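Local coordinates for putative surface anchored protein (Clostridium perfringens B, PDB 4NI6), which probably forms part of the repetitive Ig-like shaft of a bacterial cell-surface adhesin, stabilised by autocatalytically generated internal ester cross-links, at residues D35-K40 against V100-E105; V73-V76 against Q82-L85; H56-D59 against L63-V66; V22-S27 against L92-K97. One frame throughout, in Å; residues are numbered along the deposited sequence.

Contact 1: residues D35-K40 against V100-E105; sequences DTIDYK and VFENAE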
loop_
_atom_site.group_PDB
_atom_site.type_symbol
_atom_site.label_atom_id
_atom_site.label_comp_id
_atom_site.label_asym_id
_atom_site.label_seq_id
_atom_site.Cartn_x
_atom_site.Cartn_y
_atom_site.Cartn_z
ATOM N N ASP A 35 -2.867 4.469 3.251
ATOM C CA ASP A 35 -1.635 3.720 3.450
ATOM C C ASP A 35 -0.457 4.692 3.528
ATOM O O ASP A 35 -0.416 5.682 2.783
ATOM C CB ASP A 35 -1.403 2.784 2.255
ATOM C CG ASP A 35 -0.388 1.687 2.536
ATOM O OD1 ASP A 35 -0.607 0.961 3.544
ATOM O OD2 ASP A 35 0.572 1.484 1.751
ATOM N N THR A 36 0.378 4.472 4.526
ATOM C CA THR A 36 1.638 5.221 4.661
ATOM C C THR A 36 2.799 4.377 4.155
ATOM O O THR A 36 2.918 3.195 4.494
ATOM C CB THR A 36 1.860 5.595 6.126
ATOM O OG1 THR A 36 0.747 6.396 6.544
ATOM C CG2 THR A 36 3.094 6.396 6.323
ATOM N N ILE A 37 3.652 4.978 3.316
ATOM C CA ILE A 37 4.774 4.284 2.649
ATOM C C ILE A 37 6.102 4.924 3.067
ATOM O O ILE A 37 6.317 6.122 2.819
ATOM C CB ILE A 37 4.637 4.361 1.103
ATOM C CG1 ILE A 37 3.269 3.855 0.586
ATOM C CG2 ILE A 37 5.780 3.582 0.441
ATOM C CD1 ILE A 37 2.194 4.919 0.505
ATOM N N ASP A 38 6.855 4.177 3.865
ATOM C CA ASP A 38 8.215 4.586 4.212
ATOM C C ASP A 38 9.206 3.984 3.238
ATOM O O ASP A 38 9.313 2.769 3.122
ATOM C CB ASP A 38 8.528 4.121 5.626
ATOM C CG ASP A 38 7.643 4.791 6.656
ATOM O OD1 ASP A 38 7.573 6.037 6.651
ATOM O OD2 ASP A 38 6.867 4.083 7.335
ATOM N N TYR A 39 9.916 4.855 2.509
ATOM C CA TYR A 39 10.845 4.434 1.473
ATOM C C TYR A 39 12.280 4.798 1.808
ATOM O O TYR A 39 12.520 5.754 2.553
ATOM C CB TYR A 39 10.455 5.015 0.101
ATOM C CG TYR A 39 10.459 6.525 0.011
ATOM C CD1 TYR A 39 11.621 7.219 -0.343
ATOM C CD2 TYR A 39 9.333 7.263 0.312
ATOM C CE1 TYR A 39 11.632 8.591 -0.420
ATOM C CE2 TYR A 39 9.321 8.639 0.203
ATOM C CZ TYR A 39 10.498 9.303 -0.151
ATOM O OH TYR A 39 10.524 10.673 -0.217
ATOM N N LYS A 40 13.190 3.993 1.276
ATOM C CA LYS A 40 14.622 4.257 1.376
ATOM C C LYS A 40 15.276 3.683 0.137
ATOM O O LYS A 40 14.728 2.847 -0.579
ATOM C CB LYS A 40 15.193 3.556 2.616
ATOM N N VAL A 100 -2.937 -4.215 1.607
ATOM C CA VAL A 100 -2.437 -3.199 0.669
ATOM C C VAL A 100 -1.089 -3.577 0.084
ATOM O O VAL A 100 -0.200 -3.994 0.829
ATOM C CB VAL A 100 -2.315 -1.830 1.336
ATOM C CG1 VAL A 100 -1.766 -0.781 0.365
ATOM C CG2 VAL A 100 -3.659 -1.366 1.895
ATOM N N PHE A 101 -1.040 -3.553 -1.247
ATOM C CA PHE A 101 0.200 -3.691 -2.014
ATOM C C PHE A 101 0.629 -2.299 -2.512
ATOM O O PHE A 101 -0.213 -1.468 -2.862
ATOM C CB PHE A 101 -0.082 -4.548 -3.220
ATOM C CG PHE A 101 -0.176 -6.028 -2.964
ATOM C CD1 PHE A 101 -0.127 -6.576 -1.689
ATOM C CD2 PHE A 101 -0.343 -6.887 -4.048
ATOM C CE1 PHE A 101 -0.234 -7.944 -1.490
ATOM C CE2 PHE A 101 -0.439 -8.264 -3.860
ATOM C CZ PHE A 101 -0.398 -8.790 -2.581
ATOM N N GLU A 102 1.954 -2.071 -2.633
ATOM C CA GLU A 102 2.488 -0.811 -3.191
ATOM C C GLU A 102 3.636 -1.110 -4.150
ATOM O O GLU A 102 4.414 -2.031 -3.910
ATOM C CB GLU A 102 3.040 0.067 -2.078
ATOM C CG GLU A 102 2.012 0.613 -1.112
ATOM C CD GLU A 102 1.107 1.721 -1.652
ATOM O OE1 GLU A 102 0.201 2.170 -0.884
ATOM O OE2 GLU A 102 1.163 2.062 -2.841
ATOM N N ASN A 103 3.636 -0.395 -5.263
ATOM C CA ASN A 103 4.667 -0.518 -6.285
ATOM C C ASN A 103 5.064 0.886 -6.712
ATOM O O ASN A 103 4.253 1.653 -7.228
ATOM C CB ASN A 103 4.075 -1.254 -7.445
ATOM C CG ASN A 103 5.094 -1.580 -8.508
ATOM O OD1 ASN A 103 5.606 -2.692 -8.576
ATOM N ND2 ASN A 103 5.421 -0.592 -9.326
ATOM N N ALA A 104 6.356 1.192 -6.564
ATOM C CA ALA A 104 6.903 2.500 -6.987
ATOM C C ALA A 104 7.840 2.267 -8.168
ATOM O O ALA A 104 8.792 1.497 -8.066
ATOM C CB ALA A 104 7.701 3.136 -5.863
ATOM N N GLU A 105 7.537 2.909 -9.279
ATOM C CA GLU A 105 8.357 2.785 -10.476
ATOM C C GLU A 105 8.854 4.178 -10.877
ATOM O O GLU A 105 8.059 5.090 -11.095
ATOM C CB GLU A 105 7.521 2.220 -11.617
ATOM C CG GLU A 105 8.272 2.125 -12.950
ATOM C CD GLU A 105 7.325 1.926 -14.112
ATOM O OE1 GLU A 105 6.344 2.695 -14.250
ATOM O OE2 GLU A 105 7.558 0.983 -14.882
#
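Asp35 and Glu102 extend from facing strands in opposite directions, and their carboxyl groups meet in the buried middle of the domain. The polar part of the contact is a meeting of single oxygens: OD2 of Asp35 lies 2.7 Å from OE1 of Glu102, close enough that one acid probably holds a proton, with the two carboxyl planes turned only 17° from each other. With CG swung trans to its amide nitrogen (chi1 -163°), Asp35 reaches across, while the Glu102 chain folds at its second torsion and brings CG within 3.3 Å of the same Asp35 OD2.

Apolar groups wall this pair in. CG1 of Val100 packs 3.5 Å from Asp35 OD2, and CD1 of Ile37, whose side chain crosses that of Glu102 at about a right angle, lies 3.7 Å from Glu102 OE1. The two strands belong to different sheets, and their axes stay 9.2 Å apart at closest approach, inclined by 43°.

Thr5 touches both acids, and Gln135 lies against Val100 and close to Asp35. Two acids set in an apolar wall beside a threonine and a glutamine are consistent with the site of the Thr-Gln ester cross-link.

Contact 2: residues V73-V76 against Q82-L85; sequences VTAV and QWEL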
loop_
_atom_site.group_PDB
_atom_site.type_symbol
_atom_site.label_atom_id
_atom_site.label_comp_id
_atom_site.label_asym_id
_atom_site.label_seq_id
_atom_site.Cartn_x
_atom_site.Cartn_y
_atom_site.Cartn_z
ATOM N N VAL A 73 4.528 10.643 -7.223
ATOM C CA VAL A 73 5.179 11.049 -5.986
ATOM C C VAL A 73 6.652 11.368 -6.307
ATOM O O VAL A 73 7.142 10.983 -7.353
ATOM C CB VAL A 73 5.074 9.935 -4.891
ATOM C CG1 VAL A 73 3.610 9.684 -4.476
ATOM C CG2 VAL A 73 5.729 8.639 -5.374
ATOM N N THR A 74 7.329 12.028 -5.391
ATOM C CA THR A 74 8.731 12.361 -5.619
ATOM C C THR A 74 9.498 11.963 -4.376
ATOM O O THR A 74 9.108 12.324 -3.244
ATOM C CB THR A 74 8.904 13.870 -5.930
ATOM O OG1 THR A 74 8.027 14.245 -6.992
ATOM C CG2 THR A 74 10.350 14.204 -6.339
ATOM N N ALA A 75 10.683 11.369 -4.581
ATOM C CA ALA A 75 11.557 11.061 -3.466
ATOM C C ALA A 75 12.234 12.355 -3.016
ATOM O O ALA A 75 12.700 13.158 -3.868
ATOM C CB ALA A 75 12.597 9.996 -3.830
ATOM N N VAL A 76 12.420 12.514 -1.720
ATOM C CA VAL A 76 13.052 13.710 -1.186
ATOM C C VAL A 76 14.544 13.424 -0.892
ATOM O O VAL A 76 15.140 12.562 -1.542
ATOM C CB VAL A 76 12.289 14.289 0.014
ATOM C CG1 VAL A 76 10.880 14.682 -0.401
ATOM C CG2 VAL A 76 12.277 13.315 1.174
ATOM N N GLN A 82 8.756 9.563 3.445
ATOM C CA GLN A 82 7.423 8.989 3.599
ATOM C C GLN A 82 6.490 9.541 2.533
ATOM O O GLN A 82 6.480 10.742 2.253
ATOM C CB GLN A 82 6.902 9.325 4.992
ATOM C CG GLN A 82 5.689 8.524 5.373
ATOM C CD GLN A 82 5.265 8.842 6.781
ATOM O OE1 GLN A 82 4.547 9.810 7.024
ATOM N NE2 GLN A 82 5.787 8.090 7.731
ATOM N N TRP A 83 5.622 8.661 2.023
ATOM C CA TRP A 83 4.503 9.069 1.182
ATOM C C TRP A 83 3.215 8.577 1.809
ATOM O O TRP A 83 3.234 7.690 2.657
ATOM C CB TRP A 83 4.613 8.465 -0.210
ATOM C CG TRP A 83 5.805 8.915 -1.002
ATOM C CD1 TRP A 83 6.290 10.203 -1.171
ATOM C CD2 TRP A 83 6.581 8.077 -1.904
ATOM N NE1 TRP A 83 7.381 10.172 -2.007
ATOM C CE2 TRP A 83 7.571 8.934 -2.518
ATOM C CE3 TRP A 83 6.628 6.732 -2.155
ATOM C CZ2 TRP A 83 8.531 8.438 -3.406
ATOM C CZ3 TRP A 83 7.515 6.248 -3.097
ATOM C CH2 TRP A 83 8.502 7.080 -3.663
ATOM N N GLU A 84 2.102 9.110 1.334
ATOM C CA GLU A 84 0.763 8.634 1.683
ATOM C C GLU A 84 -0.018 8.355 0.422
ATOM O O GLU A 84 0.140 9.066 -0.575
ATOM C CB GLU A 84 0.043 9.680 2.536
ATOM C CG GLU A 84 0.738 9.862 3.863
ATOM C CD GLU A 84 0.002 10.809 4.761
ATOM O OE1 GLU A 84 -1.239 10.887 4.644
ATOM O OE2 GLU A 84 0.656 11.491 5.567
ATOM N N LEU A 85 -0.955 7.404 0.520
ATOM C CA LEU A 85 -1.839 7.049 -0.592
ATOM C C LEU A 85 -3.229 6.761 -0.024
ATOM O O LEU A 85 -3.380 5.871 0.812
ATOM C CB LEU A 85 -1.319 5.814 -1.336
ATOM C CG LEU A 85 -2.125 5.469 -2.585
ATOM C CD1 LEU A 85 -1.238 5.010 -3.725
ATOM C CD2 LEU A 85 -3.107 4.379 -2.250
#
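The backbones of Val73 and Trp83 run too far apart to pair as strands, their CA atoms being 7.5 Å from each other, and the indole of Trp83 bridges the gap. Its NE1 donates to the carbonyl O of Thr74 at 3.0 Å with an N-H...O angle of 161°. The bond is not equally well placed at its two ends: the oxygen sits almost in the indole plane, whereas NE1 stands well above the carbonyl plane of Thr74, 70° out of it.

Over one face of the same indole hangs Val73. Its CG2, placed between the backbone N and the carbonyl carbon, makes a CH-pi contact 3.3 Å from the centroid of the six-membered ring and nearly along the ring normal. Val73 CB lies over the five-membered ring, 3.6 Å from Trp83 CE2. At the ring's edge, the backbone N of Ala75 comes within 3.8 Å of CZ2. A face contact and an in-plane bond together restrict both the tilt and the rotation of the indole.

Tyr39 stacks on the face opposite Val73, so the indole is sandwiched; the Tyr39 OH is hydrogen-bonded to the backbone N of Val76. The arrangement joins edge strands of the two sheets, 81-90 and 63-74, closing one side of the Ig-like beta sandwich near the end of strand 63-74.

Contact 3: residues H56-D59 against L63-V66; sequences HVKD and LEEV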
loop_
_atom_site.group_PDB
_atom_site.type_symbol
_atom_site.label_atom_id
_atom_site.label_comp_id
_atom_site.label_asym_id
_atom_site.label_seq_id
_atom_site.Cartn_x
_atom_site.Cartn_y
_atom_site.Cartn_z
ATOM N N HIS A 56 -8.440 -8.233 -1.631
ATOM C CA HIS A 56 -9.196 -9.145 -0.785
ATOM C C HIS A 56 -8.454 -10.452 -0.707
ATOM O O HIS A 56 -8.121 -11.063 -1.729
ATOM C CB HIS A 56 -10.583 -9.295 -1.398
ATOM C CG HIS A 56 -11.489 -10.237 -0.677
ATOM N ND1 HIS A 56 -12.535 -10.805 -1.301
ATOM C CD2 HIS A 56 -11.498 -10.723 0.623
ATOM C CE1 HIS A 56 -13.241 -11.547 -0.426
ATOM N NE2 HIS A 56 -12.605 -11.528 0.744
ATOM N N VAL A 57 -8.080 -10.833 0.511
ATOM C CA VAL A 57 -7.341 -12.078 0.774
ATOM C C VAL A 57 -8.306 -13.188 1.144
ATOM O O VAL A 57 -8.925 -13.141 2.212
ATOM C CB VAL A 57 -6.359 -11.921 1.951
ATOM C CG1 VAL A 57 -5.528 -13.183 2.137
ATOM C CG2 VAL A 57 -5.486 -10.699 1.757
ATOM N N LYS A 58 -8.395 -14.210 0.302
ATOM C CA LYS A 58 -9.291 -15.328 0.560
ATOM C C LYS A 58 -8.624 -16.392 1.422
ATOM O O LYS A 58 -7.401 -16.429 1.541
ATOM C CB LYS A 58 -9.795 -15.909 -0.754
ATOM C CG LYS A 58 -10.593 -14.897 -1.556
ATOM C CD LYS A 58 -11.237 -15.524 -2.770
ATOM C CE LYS A 58 -12.666 -15.025 -2.928
ATOM N NZ LYS A 58 -13.381 -15.725 -4.029
ATOM N N ASP A 59 -9.435 -17.197 2.097
ATOM C CA ASP A 59 -8.908 -18.249 2.963
ATOM C C ASP A 59 -7.914 -19.147 2.220
ATOM O O ASP A 59 -6.955 -19.643 2.813
ATOM C CB ASP A 59 -10.046 -19.088 3.544
ATOM N N LEU A 63 -6.121 -13.945 -4.140
ATOM C CA LEU A 63 -6.370 -12.512 -4.012
ATOM C C LEU A 63 -7.359 -12.073 -5.064
ATOM O O LEU A 63 -7.408 -12.637 -6.151
ATOM C CB LEU A 63 -5.068 -11.735 -4.209
ATOM C CG LEU A 63 -3.899 -12.127 -3.309
ATOM C CD1 LEU A 63 -2.648 -11.386 -3.761
ATOM C CD2 LEU A 63 -4.205 -11.828 -1.839
ATOM N N GLU A 64 -8.159 -11.069 -4.730
ATOM C CA GLU A 64 -8.943 -10.363 -5.720
ATOM C C GLU A 64 -8.870 -8.876 -5.467
ATOM O O GLU A 64 -9.014 -8.424 -4.341
ATOM C CB GLU A 64 -10.380 -10.856 -5.661
ATOM C CG GLU A 64 -10.406 -12.345 -5.425
ATOM C CD GLU A 64 -11.745 -12.958 -5.706
ATOM O OE1 GLU A 64 -11.800 -14.195 -5.758
ATOM O OE2 GLU A 64 -12.729 -12.206 -5.892
ATOM N N GLU A 65 -8.543 -8.128 -6.511
ATOM C CA GLU A 65 -8.376 -6.693 -6.372
ATOM C C GLU A 65 -9.716 -6.026 -6.103
ATOM O O GLU A 65 -10.695 -6.258 -6.822
ATOM C CB GLU A 65 -7.735 -6.100 -7.617
ATOM C CG GLU A 65 -7.404 -4.631 -7.494
ATOM C CD GLU A 65 -6.731 -4.122 -8.748
ATOM O OE1 GLU A 65 -5.558 -4.469 -8.988
ATOM O OE2 GLU A 65 -7.363 -3.351 -9.486
ATOM N N VAL A 66 -9.716 -5.177 -5.082
ATOM C CA VAL A 66 -10.878 -4.389 -4.678
ATOM C C VAL A 66 -10.756 -2.977 -5.228
ATOM O O VAL A 66 -11.746 -2.391 -5.647
ATOM C CB VAL A 66 -10.981 -4.310 -3.143
ATOM C CG1 VAL A 66 -12.152 -3.429 -2.716
ATOM C CG2 VAL A 66 -11.113 -5.708 -2.561
#
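Lys58 and Glu64 meet because one chain bends and the other does not: the lysine turns at its third torsion (chi3 137°), away from a fully staggered position, while the glutamate runs extended beyond CG. They do so at the tip of a beta hairpin, where strand 47-57 turns back into strand 63-74. In the conformer of Glu64 described here, one of two in the crystal, Lys58 NZ forms a salt bridge to OE1 at 2.8 Å. The ammonium approaches from above the carboxylate plane, 48° out of it. The bond lies at the surface, and because it is described for one conformer alone its permanence is uncertain.

Beneath it the main chains pair as antiparallel strands. His56 N donates to Glu64 O at 2.8 Å, and Glu64 N returns the bond to His56 O at 3.0 Å, making His56 and Glu64 a hydrogen-bonded pair. Val57 and Leu63 form the next, non-hydrogen-bonded pair on the other face of the sheet. There the two side chains run alongside each other in the same direction, Val57 CG2 4.0 Å from Leu63 CD2; Val57 also rests on Val99 and Leu63 on Phe101 of the neighbouring strand.

The imidazole of His56 leads away from the hairpin partner. CG lies anti to the backbone N (chi1 178°), and NE2 is hydrogen-bonded to Glu96 OE1, while the ring meets that of Tyr98. Between the strands, the CA-H of Leu63 adds a weaker contact to His56 O, the carbon 3.2 Å from the oxygen.

Contact 4: residues V22-S27 against L92-K97; sequences VSFENS and LQVGEK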
loop_
_atom_site.group_PDB
_atom_site.type_symbol
_atom_site.label_atom_id
_atom_site.label_comp_id
_atom_site.label_asym_id
_atom_site.label_seq_id
_atom_site.Cartn_x
_atom_site.Cartn_y
_atom_site.Cartn_z
ATOM N N VAL A 22 -11.425 -3.331 12.019
ATOM C CA VAL A 22 -12.633 -2.520 11.870
ATOM C C VAL A 22 -13.806 -3.247 12.509
ATOM O O VAL A 22 -14.067 -4.391 12.162
ATOM C CB VAL A 22 -12.964 -2.290 10.368
ATOM C CG1 VAL A 22 -14.207 -1.417 10.225
ATOM C CG2 VAL A 22 -11.788 -1.675 9.620
ATOM N N SER A 23 -14.443 -2.624 13.493
ATOM C CA SER A 23 -15.546 -3.291 14.159
ATOM C C SER A 23 -16.680 -3.522 13.189
ATOM O O SER A 23 -16.866 -2.785 12.218
ATOM C CB SER A 23 -16.055 -2.494 15.358
ATOM O OG SER A 23 -16.701 -1.320 14.915
ATOM N N PHE A 24 -17.549 -4.445 13.574
ATOM C CA PHE A 24 -18.733 -4.725 12.790
ATOM C C PHE A 24 -19.569 -3.460 12.592
ATOM O O PHE A 24 -19.927 -3.114 11.458
ATOM C CB PHE A 24 -19.555 -5.823 13.464
ATOM C CG PHE A 24 -20.904 -5.983 12.876
ATOM C CD1 PHE A 24 -21.065 -6.484 11.607
ATOM C CD2 PHE A 24 -22.028 -5.703 13.620
ATOM C CE1 PHE A 24 -22.277 -6.466 10.981
ATOM C CE2 PHE A 24 -23.283 -5.789 13.042
ATOM C CZ PHE A 24 -23.414 -6.260 11.748
ATOM N N GLU A 25 -19.843 -2.717 13.664
ATOM C CA GLU A 25 -20.620 -1.475 13.529
ATOM C C GLU A 25 -19.914 -0.407 12.661
ATOM O O GLU A 25 -20.538 0.239 11.815
ATOM C CB GLU A 25 -20.986 -0.924 14.914
ATOM C CG GLU A 25 -21.877 -1.848 15.737
ATOM C CD GLU A 25 -22.319 -1.236 17.056
ATOM O OE1 GLU A 25 -21.832 -0.140 17.404
ATOM O OE2 GLU A 25 -23.189 -1.837 17.731
ATOM N N ASN A 26 -18.604 -0.277 12.821
ATOM C CA ASN A 26 -17.830 0.739 12.099
ATOM C C ASN A 26 -17.725 0.490 10.594
ATOM O O ASN A 26 -17.453 1.404 9.814
ATOM C CB ASN A 26 -16.433 0.883 12.704
ATOM C CG ASN A 26 -16.426 1.756 13.943
ATOM O OD1 ASN A 26 -15.451 2.460 14.215
ATOM N ND2 ASN A 26 -17.510 1.699 14.717
ATOM N N SER A 27 -18.054 -0.731 10.183
ATOM C CA SER A 27 -18.084 -1.106 8.786
ATOM C C SER A 27 -19.307 -0.620 8.017
ATOM O O SER A 27 -19.320 -0.739 6.788
ATOM C CB SER A 27 -17.965 -2.625 8.650
ATOM O OG SER A 27 -19.200 -3.261 8.930
ATOM N N LEU A 92 -16.289 -2.369 2.096
ATOM C CA LEU A 92 -15.704 -3.693 2.376
ATOM C C LEU A 92 -16.672 -4.686 3.041
ATOM O O LEU A 92 -17.718 -4.290 3.577
ATOM C CB LEU A 92 -14.450 -3.541 3.241
ATOM C CG LEU A 92 -13.395 -2.596 2.646
ATOM C CD1 LEU A 92 -12.139 -2.553 3.499
ATOM C CD2 LEU A 92 -13.022 -3.036 1.236
ATOM N N GLN A 93 -16.356 -5.982 2.937
ATOM C CA GLN A 93 -17.284 -7.042 3.366
ATOM C C GLN A 93 -16.986 -7.406 4.813
ATOM O O GLN A 93 -15.851 -7.758 5.175
ATOM C CB GLN A 93 -17.111 -8.276 2.466
ATOM C CG GLN A 93 -17.735 -8.137 1.081
ATOM C CD GLN A 93 -17.286 -9.223 0.113
ATOM O OE1 GLN A 93 -17.026 -8.936 -1.115
ATOM N NE2 GLN A 93 -17.222 -10.474 0.636
ATOM N N VAL A 94 -18.045 -7.453 5.619
ATOM C CA VAL A 94 -17.914 -7.915 6.999
ATOM C C VAL A 94 -17.374 -9.333 7.043
ATOM O O VAL A 94 -17.854 -10.227 6.318
ATOM C CB VAL A 94 -19.236 -7.778 7.780
ATOM C CG1 VAL A 94 -19.226 -8.587 9.083
ATOM C CG2 VAL A 94 -19.500 -6.309 8.057
ATOM N N GLY A 95 -16.395 -9.559 7.916
ATOM C CA GLY A 95 -15.780 -10.868 8.028
ATOM C C GLY A 95 -14.534 -11.081 7.190
ATOM O O GLY A 95 -13.858 -12.098 7.343
ATOM N N GLU A 96 -14.231 -10.159 6.270
ATOM C CA GLU A 96 -13.152 -10.361 5.321
ATOM C C GLU A 96 -11.892 -9.581 5.641
ATOM O O GLU A 96 -11.900 -8.585 6.375
ATOM C CB GLU A 96 -13.669 -10.080 3.907
ATOM C CG GLU A 96 -14.834 -10.982 3.469
ATOM C CD GLU A 96 -14.493 -12.468 3.500
ATOM O OE1 GLU A 96 -13.481 -12.873 2.855
ATOM O OE2 GLU A 96 -15.131 -13.194 4.297
ATOM N N LYS A 97 -10.822 -10.100 5.069
ATOM C CA LYS A 97 -9.467 -9.586 5.239
ATOM C C LYS A 97 -8.960 -8.979 3.941
ATOM O O LYS A 97 -9.172 -9.535 2.872
ATOM C CB LYS A 97 -8.549 -10.737 5.654
ATOM C CG LYS A 97 -7.099 -10.337 5.914
ATOM C CD LYS A 97 -6.221 -11.569 6.044
ATOM C CE LYS A 97 -6.274 -12.165 7.434
ATOM N NZ LYS A 97 -5.309 -13.301 7.528
HETATM O O HOH W 1 -17.627 -1.884 4.662
#
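Val94 meets Phe24 and Ser27 through the two branches that part at its CB. With CG1 trans to the backbone N (chi1 165°), that methyl comes up to the edge of the Phe24 ring, near its plane, 3.8 Å from CD1. The other branch, CG2, lies 3.9 Å from the same Phe24 CD1 and presses against Ser27, only 3.2 Å from its OG. Phe24 and Val94 also share Pro142 as a neighbour, and Val94 rests on Val139 of the last strand.

The hydroxyl that CG2 touches is engaged within its own loop: Ser27 OG donates to Phe24 O at 2.6 Å, and that oxygen also accepts from Ser27 N at 3.3 Å. Earlier in the same turn, Ser23 OG takes the backbone N-H of Asn26, three residues on, in an ST motif. The contact thus joins two loops at one end of the Ig-like domain, one leading from strand 20-22 to strand 31-39 and the other from strand 81-90 to strand 97-106.

On the second loop, Val94 and Gly95 are the central residues of a type II beta turn closed by Glu96 N donating to Gln93 O at 3.1 Å. Gly95 takes the positive phi (93°) usual for the third position of such a turn, where glycine is favoured. A water connects the two main chains alongside the Val94 contact, donating to Ser27 O at 2.9 Å and to Leu92 O at 2.6 Å.

The four contacts spread along one elongated sandwich, with contact 1, at the probable ester-bond site, near its middle. Contact 2 lies about 8 Å away between centres and is joined to it through adjacent strands 31-39 and 81-90, where Ile37 O and Trp83 N, 2.8 Å apart, probably hydrogen-bond. On the other side, contact 3 is about 19 Å from contact 1 between centres, and Leu63 CD1 packs 3.6 Å from Phe101 CZ. Contacts 3 and 4, centres about 14 Å apart, are linked by His56 NE2 and Glu96 OE1 at 2.7 Å. Contacts 2 and 4 lie on opposite sides of the chain's centre, their centres about 29 Å apart.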